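Local coordinates for protein response regulator aspartate phosphatase H (Bacillus subtilis, PDB 3Q15) that dephosphorylates the response regulator Spo0F and also acts on ComA, so controlling both sporulation and competence and helping to keep the two apart in time, at residues Q156-M161 against D193-Y198; A150-K155 against A189-D194; W269-A274 against Q278-F283; K262-L267 against I284-D289. All coordinates share one frame; numbering follows the deposited sequence.

Contact 1 (Q156-M161 against D193-Y198); sequences QTHVSM and DDFKHY
Thr157 and His158, in the first turn of helix 157-172, meet Asp194 and Phe195 at the end of helix 178-194, where successive tetratricopeptide (TPR) repeats, predicted as TPR 2 and TPR 3, stack on each other. One hydrogen bond spans the contact: Thr157 OG1 donates to Asp194 OD2 at 2.9 Å, reaching the carboxylate oxygen on its anti side and 22° out of the carboxylate plane. The same hydroxyl is also bonded to a glycerol, probably from the crystallisation liquor.

The ring pair is an offset stack. The His158 and Phe195 planes lie 23° apart with centroids 4.7 Å from each other, and Phe195 CZ sits over one face of the imidazole, displaced toward its rim; the closest pair is His158 CE1 and Phe195 CZ at 3.3 Å. The imidazole ND1 is hydrogen-bonded to Tyr376 of the second subunit, whose Tyr117 meets the same ring edge-to-face, so one side chain serves both the packing between repeats and the contact with the second subunit. With an alanine at His158, the end of the Phe195 ring would probably lose its stacking partner and Tyr376 OH of the second subunit its mate.

Behind Phe195 the chain turns through a Schellman motif with Lys196 at C', closed by Lys196 N to Asp193 O and His197 N to Tyr192 O.

Apolar packing completes the contact. With its methyl anti to the backbone N and OG1 turned to Asp194, Thr157 sets CG2 against the Phe195 ring, 3.3 Å from CE2.

Contact 2 (A150-K155 against A189-D194); sequences AYYHMK and AGNYDD
The Tyr152 ring reaches across from helix 137-153 to helix 178-194, linking predicted repeats TPR 2 and TPR 3 of the TPR array. Its CG is anti to the backbone N (chi1 166°), which carries the ring out toward Gly190, Asn191 and Asp194. The three meet it along the CD1-CE1 side. Asn191 slants across it, amide and ring planes 43° apart, with OD1 3.1 Å from Tyr152 CD1; the amide's other end, ND2, is bonded to Ser160 of helix 157-172. The Asp194 carboxylate is turned almost parallel to the phenol, the planes only 8° apart, and its OD2, the oxygen that takes the bond from Thr157, stands 3.4 Å from Tyr152 CE1.

Gly190 adds no side chain on the facing side of its helix, and its carbonyl oxygen comes within 3.9 Å of Tyr152 CE1. What polar linkage there is runs through a water lying in the plane of the phenol at its edge. Tyr152 OH donates to this water at 2.8 Å, and the water in turn donates to Gly190 O at 2.8 Å and to Asp194 OD1 at 3.2 Å.

Contact 3 (W269-A274 against Q278-F283); sequences WTLCKA and QKAFQF
The helical turns 269-273 and 278-283 run antiparallel, their N-to-C directions 165° apart and their axes 8.2 Å from each other at closest approach, as the two arms of a helical hairpin in the predicted repeat TPR 5; the backbones come nearest at Leu271 and Ala280, CA to CA 5.4 Å. That short spacing goes with the small side chain at the centre. Ala280 points its CB at the partner helix, where it meets Leu271 CB at 3.7 Å and Cys272 SG at 3.5 Å, fitting between the two side chains.

Leu271 does most of the reaching. Its CG is anti to the carbonyl carbon (chi1 -74°), and branch CD1 touches both Phe283 and Lys279. It lies 3.8 Å from Phe283 CD2, approaching the ring obliquely. It also meets the aliphatic part of Lys279, with CG 3.8 Å from Leu271 CD1. The lysine chain is fully extended, so CD and CE follow CG past the leucine branches while the ammonium is carried beyond them. A serine in place of Lys279 would probably uncover Leu271 CD1 where the lysine now lies, since the methylenes that rest against it would be gone.

Neighbouring helices close in around the pair: Val242 of helix 238-255 touches Leu271, and Tyr310 of helix 299-310 touches Cys272. Across the hairpin itself the side-chain contacts are all apolar, made by methyl, methylene, sulfur and ring atoms. The chemistry therefore implies that close fit around Ala280, rather than directional bonding, joins these two turns.

Contact 4 (K262-L267 against I284-D289); sequences KVLFGL and IEEGLD
Leu264 of helix 260-273 faces Glu286 and Gly287 of helix 277-290, and a single methyl, CD1, makes its closest contacts with both. It lies 3.6 Å from Glu286 CG and 3.7 Å from Gly287 N, so it rests in the angle between the start of the Glu286 side chain and the backbone at Gly287. The leucine and the glutamate cross at about a right angle, the methyl being laid against the aliphatic length of the acid rather than pointing along it; OE1 at the far end is still only 3.7 Å from Leu264 CD1.

At Gly287 there is no side chain between the helices, and the CA atoms of Leu264 and Gly287 are 5.8 Å apart.

The next shell explains the poses. Glu286 has its CG anti to the backbone N (chi1 -180°) and an extended chain beyond it, which takes the carboxylate past Leu264 to Arg253 of helix 238-255. There OE1 forms a salt bridge with Arg253 NH2, and this probably holds the methylenes in place over the leucine. Arg253 itself also touches Leu264, so both members of the salt bridge touch the leucine.

Further out, the two helices belong to the predicted repeat TPR 5, with helix 238-255 before them and helix 299-310 after. Val263 and Leu267 pack on the former; Phe265, Ile284 and Leu288 pack on the latter.

In the fold
From the N terminus, contact 2 starts first, on helix 137-153, and contact 1 follows on helix 157-172. Both end on helix 178-194 and its exit, sharing Asp193 and Asp194, so the two loops overlap and end on the same stretch of chain. Together they join predicted repeats TPR 2 and TPR 3, and both touch the second subunit. The chain then passes through helices 198-214, 218-235 and 238-255 before contacts 4 and 3. These two clasp one hairpin, helices 260-273 and 277-290: contact 3 near the turn, contact 4 further out, enclosing it, with Phe283 packing between them. The two pairs do not touch.

Contact 1 (Q156-M161 against D193-Y198)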
# COMPACT_ATOMS: atom_id res chain seq x y z
N GLN A 156 -3.47 -5.19 3.44
CA GLN A 156 -3.26 -3.78 3.14
C GLN A 156 -4.54 -3.33 2.45
O GLN A 156 -4.57 -3.09 1.24
CB GLN A 156 -2.05 -3.59 2.23
CG GLN A 156 -0.78 -4.33 2.69
CD GLN A 156 -0.30 -3.87 4.06
OE1 GLN A 156 -0.71 -4.40 5.08
NE2 GLN A 156 0.58 -2.87 4.07
N THR A 157 -5.60 -3.22 3.24
CA THR A 157 -6.96 -3.09 2.74
C THR A 157 -7.24 -1.75 2.06
O THR A 157 -8.02 -1.69 1.11
CB THR A 157 -7.98 -3.34 3.87
OG1 THR A 157 -7.65 -4.56 4.55
CG2 THR A 157 -9.41 -3.45 3.31
N HIS A 158 -6.61 -0.68 2.53
CA HIS A 158 -6.76 0.64 1.91
C HIS A 158 -6.16 0.65 0.51
O HIS A 158 -6.75 1.17 -0.44
CB HIS A 158 -6.11 1.74 2.75
CG HIS A 158 -6.85 2.05 4.01
ND1 HIS A 158 -8.21 2.27 4.03
CD2 HIS A 158 -6.42 2.18 5.29
CE1 HIS A 158 -8.59 2.53 5.27
NE2 HIS A 158 -7.52 2.48 6.05
N VAL A 159 -4.97 0.08 0.40
CA VAL A 159 -4.27 -0.00 -0.88
C VAL A 159 -5.03 -0.93 -1.81
O VAL A 159 -5.11 -0.69 -3.01
CB VAL A 159 -2.83 -0.52 -0.70
CG1 VAL A 159 -2.13 -0.64 -2.05
CG2 VAL A 159 -2.06 0.41 0.23
N SER A 160 -5.60 -1.99 -1.25
CA SER A 160 -6.41 -2.91 -2.03
C SER A 160 -7.59 -2.18 -2.64
O SER A 160 -7.91 -2.35 -3.82
CB SER A 160 -6.91 -4.05 -1.14
OG SER A 160 -7.70 -4.96 -1.88
N MET A 161 -8.25 -1.36 -1.82
CA MET A 161 -9.41 -0.60 -2.27
C MET A 161 -9.03 0.36 -3.38
O MET A 161 -9.73 0.48 -4.39
CB MET A 161 -10.05 0.16 -1.10
CG MET A 161 -11.43 0.72 -1.43
SD MET A 161 -12.67 -0.57 -1.56
CE MET A 161 -13.12 -0.79 0.16
N ASP A 193 -15.49 -5.31 4.85
CA ASP A 193 -15.60 -6.27 5.94
C ASP A 193 -14.39 -6.21 6.87
O ASP A 193 -14.53 -6.35 8.08
CB ASP A 193 -15.78 -7.69 5.39
CG ASP A 193 -17.16 -7.91 4.77
OD1 ASP A 193 -18.05 -7.06 4.97
OD2 ASP A 193 -17.34 -8.95 4.10
N ASP A 194 -13.20 -5.99 6.30
CA ASP A 194 -11.97 -5.90 7.09
C ASP A 194 -12.05 -4.80 8.14
O ASP A 194 -11.40 -4.88 9.18
CB ASP A 194 -10.75 -5.67 6.19
CG ASP A 194 -10.22 -6.95 5.58
OD1 ASP A 194 -10.66 -8.05 6.00
OD2 ASP A 194 -9.36 -6.86 4.68
N PHE A 195 -12.85 -3.77 7.87
CA PHE A 195 -13.01 -2.68 8.82
C PHE A 195 -14.32 -2.81 9.58
O PHE A 195 -14.75 -1.87 10.26
CB PHE A 195 -12.96 -1.33 8.10
CG PHE A 195 -11.67 -1.08 7.37
CD1 PHE A 195 -10.53 -0.72 8.07
CD2 PHE A 195 -11.59 -1.21 6.00
CE1 PHE A 195 -9.33 -0.50 7.41
CE2 PHE A 195 -10.40 -0.98 5.34
CZ PHE A 195 -9.27 -0.63 6.04
N LYS A 196 -14.95 -3.98 9.46
CA LYS A 196 -16.22 -4.27 10.14
C LYS A 196 -17.35 -3.35 9.67
O LYS A 196 -18.31 -3.13 10.41
CB LYS A 196 -16.07 -4.16 11.66
CG LYS A 196 -14.85 -4.86 12.23
CD LYS A 196 -14.86 -6.34 11.92
CE LYS A 196 -13.65 -7.03 12.53
NZ LYS A 196 -13.62 -8.49 12.24
N HIS A 197 -17.23 -2.82 8.46
CA HIS A 197 -18.29 -1.98 7.91
C HIS A 197 -19.17 -2.77 6.96
O HIS A 197 -19.24 -2.49 5.77
CB HIS A 197 -17.71 -0.76 7.21
CG HIS A 197 -17.41 0.38 8.13
ND1 HIS A 197 -16.13 0.77 8.45
CD2 HIS A 197 -18.24 1.21 8.81
CE1 HIS A 197 -16.18 1.80 9.28
NE2 HIS A 197 -17.45 2.08 9.51
N TYR A 198 -19.85 -3.77 7.51
CA TYR A 198 -20.71 -4.64 6.71
C TYR A 198 -21.80 -3.85 6.00
O TYR A 198 -22.21 -4.19 4.89
CB TYR A 198 -21.32 -5.72 7.60
CG TYR A 198 -20.32 -6.33 8.56
CD1 TYR A 198 -19.33 -7.19 8.10
CD2 TYR A 198 -20.37 -6.05 9.92
CE1 TYR A 198 -18.41 -7.75 8.98
CE2 TYR A 198 -19.45 -6.60 10.80
CZ TYR A 198 -18.48 -7.45 10.32
OH TYR A 198 -17.57 -8.01 11.19

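Contact 2 (A150-K155 against A189-D194)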
# COMPACT_ATOMS: atom_id res chain seq x y z
N ALA A 150 -4.10 -9.36 -4.05
CA ALA A 150 -2.88 -9.58 -3.29
C ALA A 150 -2.84 -8.66 -2.08
O ALA A 150 -2.61 -9.12 -0.96
CB ALA A 150 -1.66 -9.38 -4.17
N TYR A 151 -3.06 -7.37 -2.29
CA TYR A 151 -3.05 -6.42 -1.18
C TYR A 151 -4.10 -6.79 -0.13
O TYR A 151 -3.88 -6.60 1.07
CB TYR A 151 -3.25 -4.99 -1.66
CG TYR A 151 -1.99 -4.33 -2.18
CD1 TYR A 151 -0.94 -4.03 -1.32
CD2 TYR A 151 -1.85 -4.01 -3.53
CE1 TYR A 151 0.21 -3.43 -1.79
CE2 TYR A 151 -0.69 -3.41 -4.00
CZ TYR A 151 0.34 -3.12 -3.13
OH TYR A 151 1.48 -2.53 -3.59
N TYR A 152 -5.24 -7.30 -0.58
CA TYR A 152 -6.27 -7.76 0.35
C TYR A 152 -5.75 -8.90 1.22
O TYR A 152 -5.91 -8.87 2.44
CB TYR A 152 -7.53 -8.19 -0.40
CG TYR A 152 -8.51 -8.97 0.45
CD1 TYR A 152 -9.27 -8.34 1.42
CD2 TYR A 152 -8.65 -10.34 0.29
CE1 TYR A 152 -10.16 -9.05 2.21
CE2 TYR A 152 -9.55 -11.06 1.07
CZ TYR A 152 -10.29 -10.41 2.03
OH TYR A 152 -11.18 -11.12 2.80
N HIS A 153 -5.15 -9.91 0.60
CA HIS A 153 -4.58 -11.04 1.34
C HIS A 153 -3.47 -10.55 2.26
O HIS A 153 -3.26 -11.10 3.34
CB HIS A 153 -4.04 -12.10 0.37
CG HIS A 153 -3.53 -13.34 1.05
ND1 HIS A 153 -4.36 -14.37 1.45
CD2 HIS A 153 -2.28 -13.71 1.40
CE1 HIS A 153 -3.64 -15.32 2.01
NE2 HIS A 153 -2.37 -14.95 1.99
N MET A 154 -2.77 -9.50 1.83
CA MET A 154 -1.72 -8.89 2.63
C MET A 154 -2.29 -7.97 3.72
O MET A 154 -1.54 -7.33 4.46
CB MET A 154 -0.78 -8.08 1.73
CG MET A 154 0.17 -8.93 0.90
SD MET A 154 1.17 -7.96 -0.25
CE MET A 154 1.49 -6.50 0.72
N LYS A 155 -3.62 -7.90 3.79
CA LYS A 155 -4.28 -7.06 4.78
C LYS A 155 -3.87 -5.59 4.65
O LYS A 155 -3.92 -4.84 5.62
CB LYS A 155 -4.03 -7.56 6.20
CG LYS A 155 -4.87 -8.77 6.59
CD LYS A 155 -3.99 -9.96 6.93
CE LYS A 155 -4.80 -11.11 7.51
NZ LYS A 155 -3.94 -12.24 7.94
N ALA A 189 -16.57 -5.34 -1.23
CA ALA A 189 -17.30 -5.74 -0.04
C ALA A 189 -16.36 -6.38 0.98
O ALA A 189 -16.39 -6.03 2.16
CB ALA A 189 -18.41 -6.71 -0.40
N GLY A 190 -15.53 -7.31 0.52
CA GLY A 190 -14.58 -7.99 1.39
C GLY A 190 -13.68 -7.00 2.11
O GLY A 190 -13.38 -7.17 3.29
N ASN A 191 -13.26 -5.97 1.39
CA ASN A 191 -12.41 -4.93 1.97
C ASN A 191 -13.11 -4.17 3.09
O ASN A 191 -12.54 -3.94 4.16
CB ASN A 191 -11.90 -3.97 0.89
CG ASN A 191 -10.83 -4.59 0.02
OD1 ASN A 191 -10.25 -5.62 0.36
ND2 ASN A 191 -10.54 -3.96 -1.12
N TYR A 192 -14.35 -3.77 2.83
CA TYR A 192 -15.15 -3.12 3.86
C TYR A 192 -15.30 -4.01 5.08
O TYR A 192 -15.25 -3.52 6.21
CB TYR A 192 -16.52 -2.73 3.31
CG TYR A 192 -16.52 -1.43 2.56
CD1 TYR A 192 -16.10 -0.26 3.18
CD2 TYR A 192 -16.94 -1.36 1.24
CE1 TYR A 192 -16.10 0.95 2.51
CE2 TYR A 192 -16.94 -0.15 0.56
CZ TYR A 192 -16.52 0.99 1.20
OH TYR A 192 -16.51 2.20 0.54
N ASP A 193 -15.49 -5.31 4.85
CA ASP A 193 -15.60 -6.27 5.94
C ASP A 193 -14.39 -6.21 6.87
O ASP A 193 -14.53 -6.35 8.08
CB ASP A 193 -15.78 -7.69 5.39
CG ASP A 193 -17.16 -7.91 4.77
OD1 ASP A 193 -18.05 -7.06 4.97
OD2 ASP A 193 -17.34 -8.95 4.10
N ASP A 194 -13.20 -5.99 6.30
CA ASP A 194 -11.97 -5.90 7.09
C ASP A 194 -12.05 -4.80 8.14
O ASP A 194 -11.40 -4.88 9.18
CB ASP A 194 -10.75 -5.67 6.19
CG ASP A 194 -10.22 -6.95 5.58
OD1 ASP A 194 -10.66 -8.05 6.00
OD2 ASP A 194 -9.36 -6.86 4.68
O HOH W 1 -12.89 -9.65 4.42

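Contact 3 (W269-A274 against Q278-F283)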
# COMPACT_ATOMS: atom_id res chain seq x y z
N TRP A 269 -24.51 -21.79 11.86
CA TRP A 269 -23.89 -20.89 12.82
C TRP A 269 -24.87 -19.78 13.20
O TRP A 269 -25.04 -19.48 14.38
CB TRP A 269 -22.62 -20.28 12.23
CG TRP A 269 -21.79 -19.53 13.22
CD1 TRP A 269 -21.68 -19.78 14.56
CD2 TRP A 269 -20.95 -18.40 12.96
NE1 TRP A 269 -20.82 -18.88 15.14
CE2 TRP A 269 -20.36 -18.02 14.18
CE3 TRP A 269 -20.64 -17.67 11.80
CZ2 TRP A 269 -19.48 -16.95 14.28
CZ3 TRP A 269 -19.76 -16.60 11.91
CH2 TRP A 269 -19.19 -16.25 13.14
N THR A 270 -25.50 -19.18 12.20
CA THR A 270 -26.45 -18.10 12.43
C THR A 270 -27.62 -18.56 13.29
O THR A 270 -28.07 -17.83 14.17
CB THR A 270 -26.99 -17.53 11.10
OG1 THR A 270 -25.90 -17.05 10.31
CG2 THR A 270 -27.96 -16.39 11.37
N LEU A 271 -28.11 -19.76 13.02
CA LEU A 271 -29.22 -20.31 13.78
C LEU A 271 -28.81 -20.58 15.22
O LEU A 271 -29.60 -20.38 16.14
CB LEU A 271 -29.75 -21.58 13.11
CG LEU A 271 -30.55 -21.34 11.84
CD1 LEU A 271 -30.96 -22.66 11.18
CD2 LEU A 271 -31.78 -20.49 12.14
N CYS A 272 -27.58 -21.04 15.42
CA CYS A 272 -27.06 -21.31 16.76
C CYS A 272 -26.93 -20.03 17.58
O CYS A 272 -27.27 -20.01 18.76
CB CYS A 272 -25.71 -22.03 16.69
SG CYS A 272 -25.80 -23.75 16.13
N LYS A 273 -26.43 -18.98 16.95
CA LYS A 273 -26.29 -17.69 17.62
C LYS A 273 -27.66 -17.09 17.92
O LYS A 273 -27.81 -16.30 18.84
CB LYS A 273 -25.46 -16.73 16.77
CG LYS A 273 -23.97 -17.04 16.77
CD LYS A 273 -23.19 -16.09 15.88
CE LYS A 273 -23.56 -16.27 14.42
NZ LYS A 273 -22.64 -15.53 13.52
N ALA A 274 -28.65 -17.49 17.13
CA ALA A 274 -30.02 -17.00 17.30
C ALA A 274 -30.79 -17.82 18.33
O ALA A 274 -31.97 -17.56 18.59
CB ALA A 274 -30.75 -16.98 15.97
N GLN A 278 -31.76 -26.50 17.73
CA GLN A 278 -32.38 -27.72 17.23
C GLN A 278 -32.56 -27.66 15.71
O GLN A 278 -32.28 -28.63 15.00
CB GLN A 278 -33.72 -27.98 17.92
CG GLN A 278 -34.34 -29.33 17.56
CD GLN A 278 -33.50 -30.51 18.02
OE1 GLN A 278 -33.74 -31.65 17.62
NE2 GLN A 278 -32.52 -30.24 18.88
N LYS A 279 -33.02 -26.52 15.22
CA LYS A 279 -33.16 -26.32 13.79
C LYS A 279 -31.78 -26.34 13.14
O LYS A 279 -31.61 -26.87 12.04
CB LYS A 279 -33.86 -24.99 13.50
CG LYS A 279 -34.08 -24.70 12.03
CD LYS A 279 -34.81 -23.38 11.82
CE LYS A 279 -34.99 -23.06 10.34
NZ LYS A 279 -35.64 -21.74 10.14
N ALA A 280 -30.80 -25.76 13.82
CA ALA A 280 -29.44 -25.71 13.30
C ALA A 280 -28.85 -27.11 13.13
O ALA A 280 -28.25 -27.41 12.10
CB ALA A 280 -28.55 -24.87 14.20
N PHE A 281 -29.02 -27.95 14.15
CA PHE A 281 -28.43 -29.28 14.13
C PHE A 281 -28.84 -30.06 12.89
O PHE A 281 -28.09 -30.90 12.39
CB PHE A 281 -28.80 -30.06 15.40
CG PHE A 281 -27.97 -29.69 16.60
CD1 PHE A 281 -27.24 -28.52 16.61
CD2 PHE A 281 -27.92 -30.52 17.70
CE1 PHE A 281 -26.47 -28.18 17.71
CE2 PHE A 281 -27.15 -30.19 18.80
CZ PHE A 281 -26.43 -29.01 18.80
N GLN A 282 -30.03 -29.77 12.39
CA GLN A 282 -30.52 -30.41 11.18
C GLN A 282 -29.63 -30.08 9.98
O GLN A 282 -29.24 -30.96 9.23
CB GLN A 282 -31.95 -29.97 10.88
CG GLN A 282 -32.40 -30.24 9.46
CD GLN A 282 -33.73 -29.58 9.13
OE1 GLN A 282 -33.87 -28.93 8.10
NE2 GLN A 282 -34.71 -29.76 10.02
N PHE A 283 -29.31 -28.80 9.82
CA PHE A 283 -28.51 -28.37 8.69
C PHE A 283 -27.03 -28.72 8.89
O PHE A 283 -26.29 -28.87 7.92
CB PHE A 283 -28.69 -26.87 8.42
CG PHE A 283 -30.10 -26.49 8.05
CD1 PHE A 283 -30.66 -26.90 6.85
CD2 PHE A 283 -30.88 -25.71 8.91
CE1 PHE A 283 -31.96 -26.56 6.51
CE2 PHE A 283 -32.18 -25.36 8.58
CZ PHE A 283 -32.72 -25.79 7.38

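Contact 4 (K262-L267 against I284-D289)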
# COMPACT_ATOMS: atom_id res chain seq x y z
N LYS A 262 -20.57 -24.70 2.53
CA LYS A 262 -20.35 -23.33 3.00
C LYS A 262 -21.67 -22.65 3.33
O LYS A 262 -21.77 -21.93 4.33
CB LYS A 262 -19.57 -22.52 1.97
CG LYS A 262 -19.42 -21.06 2.32
CD LYS A 262 -18.29 -20.41 1.54
CE LYS A 262 -18.43 -20.65 0.05
NZ LYS A 262 -17.29 -20.07 -0.70
N VAL A 263 -22.69 -22.87 2.50
CA VAL A 263 -24.01 -22.29 2.73
C VAL A 263 -24.63 -22.84 4.02
O VAL A 263 -25.17 -22.09 4.82
CB VAL A 263 -24.96 -22.54 1.54
CG1 VAL A 263 -26.38 -22.13 1.90
CG2 VAL A 263 -24.48 -21.79 0.31
N LEU A 264 -24.56 -24.16 4.21
CA LEU A 264 -25.16 -24.78 5.39
C LEU A 264 -24.42 -24.45 6.69
O LEU A 264 -25.01 -24.50 7.77
CB LEU A 264 -25.28 -26.29 5.20
CG LEU A 264 -26.25 -26.73 4.10
CD1 LEU A 264 -26.26 -28.25 3.95
CD2 LEU A 264 -27.65 -26.21 4.39
N PHE A 265 -23.14 -24.11 6.60
CA PHE A 265 -22.40 -23.73 7.80
C PHE A 265 -22.79 -22.33 8.27
O PHE A 265 -22.93 -22.09 9.47
CB PHE A 265 -20.89 -23.81 7.58
CG PHE A 265 -20.10 -23.22 8.72
CD1 PHE A 265 -19.88 -23.95 9.88
CD2 PHE A 265 -19.58 -21.94 8.64
CE1 PHE A 265 -19.16 -23.42 10.93
CE2 PHE A 265 -18.86 -21.40 9.70
CZ PHE A 265 -18.65 -22.14 10.84
N GLY A 266 -22.97 -21.41 7.33
CA GLY A 266 -23.43 -20.07 7.65
C GLY A 266 -24.81 -20.13 8.27
O GLY A 266 -25.07 -19.52 9.31
N LEU A 267 -25.70 -20.86 7.62
CA LEU A 267 -27.06 -21.03 8.11
C LEU A 267 -27.05 -21.61 9.53
O LEU A 267 -27.72 -21.10 10.42
CB LEU A 267 -27.85 -21.94 7.17
CG LEU A 267 -29.33 -22.17 7.47
CD1 LEU A 267 -30.06 -20.86 7.70
CD2 LEU A 267 -29.99 -22.96 6.35
N ILE A 284 -26.62 -28.85 10.14
CA ILE A 284 -25.27 -29.29 10.45
C ILE A 284 -25.04 -30.72 9.99
O ILE A 284 -24.06 -31.02 9.31
CB ILE A 284 -24.97 -29.21 11.96
CG1 ILE A 284 -25.00 -27.76 12.43
CG2 ILE A 284 -23.63 -29.85 12.26
CD1 ILE A 284 -24.87 -27.61 13.93
N GLU A 285 -25.96 -31.61 10.36
CA GLU A 285 -25.87 -33.00 9.94
C GLU A 285 -25.98 -33.10 8.42
O GLU A 285 -25.36 -33.97 7.80
CB GLU A 285 -26.95 -33.86 10.61
CG GLU A 285 -26.75 -34.05 12.10
CD GLU A 285 -27.75 -35.03 12.70
OE1 GLU A 285 -27.49 -35.55 13.81
OE2 GLU A 285 -28.79 -35.29 12.06
N GLU A 286 -26.77 -32.22 7.83
CA GLU A 286 -26.95 -32.21 6.38
C GLU A 286 -25.66 -31.83 5.68
O GLU A 286 -25.29 -32.42 4.67
CB GLU A 286 -28.08 -31.25 5.98
CG GLU A 286 -28.33 -31.19 4.48
CD GLU A 286 -29.49 -30.27 4.11
OE1 GLU A 286 -29.47 -29.73 2.98
OE2 GLU A 286 -30.41 -30.08 4.94
N GLY A 287 -24.96 -30.83 6.22
CA GLY A 287 -23.71 -30.37 5.65
C GLY A 287 -22.60 -31.40 5.76
O GLY A 287 -21.76 -31.52 4.87
N LEU A 288 -22.58 -32.14 6.87
CA LEU A 288 -21.58 -33.18 7.08
C LEU A 288 -21.73 -34.34 6.09
O LEU A 288 -20.77 -35.05 5.80
CB LEU A 288 -21.64 -33.71 8.52
CG LEU A 288 -21.12 -32.78 9.61
CD1 LEU A 288 -21.41 -33.35 11.00
CD2 LEU A 288 -19.64 -32.53 9.43
N ASP A 289 -22.94 -34.51 5.56
CA ASP A 289 -23.22 -35.60 4.63
C ASP A 289 -22.84 -35.25 3.19
O ASP A 289 -22.66 -36.13 2.35
CB ASP A 289 -24.69 -36.01 4.70
CG ASP A 289 -25.03 -36.76 5.97
OD1 ASP A 289 -26.18 -37.23 6.10
OD2 ASP A 289 -24.14 -36.89 6.84